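PDB 5UR2: bifunctional protein PutA from Bdellovibrio bacteriovorus, which probably oxidises proline to glutamate in two steps, pairing an FAD-dependent proline dehydrogenase with an NAD-dependent L-glutamate gamma-semialdehyde dehydrogenase. Local coordinates for residues N516-D521 against H810-P815. Residues are numbered along the deposited sequence; the frame is centred on the assembly and turned at random.
Sequences NPSQSD and HPAENP
Ser518 reaches across to the turn that begins at Pro811 and makes the one direct hydrogen bond between 516-521 and 810-815. The backbone N of Ala812 donates to Ser518 OG over 3.1 Å, and the bond is almost straight, with an N-H...O angle of 173°. Ser518 OG lies anti to its own carbonyl carbon (chi1 -60°), which carries the hydroxyl out of the turn to meet that N-H.

Van der Waals contacts accompany the bond. Ser518 CB rests against Pro811, 3.7 Å from Pro811 CA and 3.8 Å from Pro811 CB, so the serine meets the root of the proline ring. The methyl of Ala812 comes alongside the hydroxyl, Ala812 CB to Ser518 OG being 3.9 Å; Ala812 also touches Val580 of helix 572-583.

A water makes the second polar link. It accepts from Asn516 ND2 at 3.1 Å and donates to Glu813 OE1 at 2.9 Å; that carboxylate oxygen also forms a salt bridge with Lys490. The other end of the Asn516 amide is used inside its own loop: OD1 takes the backbone N-H of Ser518 at 2.8 Å, the donor tilted 28° from the carbonyl plane, which helps fix the amide's rotation.

Each side contributes a type I beta turn, Asn516 to Gln519 and Pro811 to Asn814, the first reinforced by the Asx turn at Asn516. Away from the predicted catalytic residues, this turn-to-turn contact joins the loop linking antiparallel strands 511-516 and 523-528 to the connection between helices 790-806 and 825-841 within the aldehyde dehydrogenase fold.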
loop_
_atom_site.group_PDB
_atom_site.type_symbol
_atom_site.label_atom_id
_atom_site.label_comp_id
_atom_site.label_asym_id
_atom_site.label_seq_id
_atom_site.Cartn_x
_atom_site.Cartn_y
_atom_site.Cartn_z
ATOM N N ASN B 516 28.105 34.970 -2.785
ATOM C CA ASN B 516 27.935 34.286 -4.051
ATOM C C ASN B 516 29.094 33.321 -4.221
ATOM O O ASN B 516 30.246 33.772 -4.310
ATOM C CB ASN B 516 27.875 35.309 -5.184
ATOM C CG ASN B 516 27.689 34.676 -6.551
ATOM O OD1 ASN B 516 28.024 33.516 -6.776
ATOM N ND2 ASN B 516 27.157 35.456 -7.484
ATOM N N PRO B 517 28.858 32.006 -4.229
ATOM C CA PRO B 517 29.988 31.066 -4.292
ATOM C C PRO B 517 30.733 31.098 -5.620
ATOM O O PRO B 517 31.854 30.573 -5.679
ATOM C CB PRO B 517 29.329 29.704 -4.040
ATOM C CG PRO B 517 27.903 29.896 -4.527
ATOM C CD PRO B 517 27.556 31.318 -4.157
ATOM N N SER B 518 30.143 31.673 -6.684
ATOM C CA SER B 518 30.836 31.909 -7.953
ATOM C C SER B 518 31.623 33.210 -7.964
ATOM O O SER B 518 32.383 33.458 -8.911
ATOM C CB SER B 518 29.849 31.974 -9.125
ATOM O OG SER B 518 29.115 30.783 -9.267
ATOM N N GLN B 519 31.409 34.072 -6.979
ATOM C CA GLN B 519 32.048 35.378 -6.960
ATOM C C GLN B 519 32.041 35.858 -5.521
ATOM O O GLN B 519 31.150 36.618 -5.115
ATOM C CB GLN B 519 31.322 36.353 -7.890
ATOM C CG GLN B 519 32.058 37.663 -8.071
ATOM C CD GLN B 519 31.263 38.688 -8.843
ATOM O OE1 GLN B 519 30.570 38.360 -9.814
ATOM N NE2 GLN B 519 31.359 39.946 -8.416
ATOM N N SER B 520 33.018 35.385 -4.745
ATOM C CA SER B 520 32.890 35.351 -3.294
ATOM C C SER B 520 33.016 36.721 -2.643
ATOM O O SER B 520 32.881 36.797 -1.418
ATOM C CB SER B 520 33.931 34.398 -2.688
ATOM O OG SER B 520 35.241 34.675 -3.169
ATOM N N ASP B 521 33.282 37.796 -3.388
ATOM C CA ASP B 521 33.245 39.122 -2.776
ATOM C C ASP B 521 31.869 39.776 -2.865
ATOM O O ASP B 521 31.719 40.933 -2.467
ATOM C CB ASP B 521 34.301 40.038 -3.396
ATOM C CG ASP B 521 34.165 40.153 -4.901
ATOM O OD1 ASP B 521 33.154 39.667 -5.469
ATOM O OD2 ASP B 521 35.064 40.761 -5.509
ATOM N N HIS B 810 32.714 27.283 -14.992
ATOM C CA HIS B 810 32.426 28.708 -15.030
ATOM C C HIS B 810 31.571 29.096 -13.840
ATOM O O HIS B 810 30.927 28.238 -13.221
ATOM C CB HIS B 810 31.676 29.113 -16.308
ATOM C CG HIS B 810 32.458 28.927 -17.559
ATOM N ND1 HIS B 810 33.567 29.689 -17.864
ATOM C CD2 HIS B 810 32.267 28.098 -18.611
ATOM C CE1 HIS B 810 34.041 29.316 -19.039
ATOM N NE2 HIS B 810 33.272 28.351 -19.514
ATOM N N PRO B 811 31.500 30.395 -13.523
ATOM C CA PRO B 811 30.432 30.881 -12.653
ATOM C C PRO B 811 29.097 30.328 -13.120
ATOM O O PRO B 811 28.855 30.171 -14.320
ATOM C CB PRO B 811 30.499 32.402 -12.821
ATOM C CG PRO B 811 31.935 32.678 -13.132
ATOM C CD PRO B 811 32.398 31.484 -13.957
ATOM N N ALA B 812 28.246 29.993 -12.152
ATOM C CA ALA B 812 26.996 29.314 -12.481
ATOM C C ALA B 812 26.102 30.190 -13.351
ATOM O O ALA B 812 25.313 29.681 -14.153
ATOM C CB ALA B 812 26.284 28.895 -11.186
ATOM N N GLU B 813 26.232 31.510 -13.225
ATOM C CA GLU B 813 25.431 32.415 -14.034
ATOM C C GLU B 813 25.692 32.232 -15.520
ATOM O O GLU B 813 24.794 32.462 -16.333
ATOM C CB GLU B 813 25.714 33.847 -13.599
ATOM C CG GLU B 813 25.030 34.914 -14.399
ATOM C CD GLU B 813 25.340 36.307 -13.871
ATOM O OE1 GLU B 813 26.156 36.433 -12.918
ATOM O OE2 GLU B 813 24.768 37.271 -14.425
ATOM N N ASN B 814 26.895 31.805 -15.888
ATOM C CA ASN B 814 27.267 31.614 -17.293
ATOM C C ASN B 814 26.609 30.354 -17.850
ATOM O O ASN B 814 26.875 29.261 -17.343
ATOM C CB ASN B 814 28.794 31.531 -17.406
ATOM C CG ASN B 814 29.286 31.459 -18.856
ATOM O OD1 ASN B 814 28.593 30.962 -19.749
ATOM N ND2 ASN B 814 30.498 31.960 -19.087
ATOM N N PRO B 815 25.773 30.452 -18.891
ATOM C CA PRO B 815 25.086 29.254 -19.400
ATOM C C PRO B 815 26.024 28.192 -19.959
ATOM O O PRO B 815 25.578 27.059 -20.166
ATOM C CB PRO B 815 24.160 29.804 -20.496
ATOM C CG PRO B 815 24.846 31.071 -20.951
ATOM C CD PRO B 815 25.479 31.651 -19.696
HETATM O O HOH W 1 27.568 35.576 -10.508
#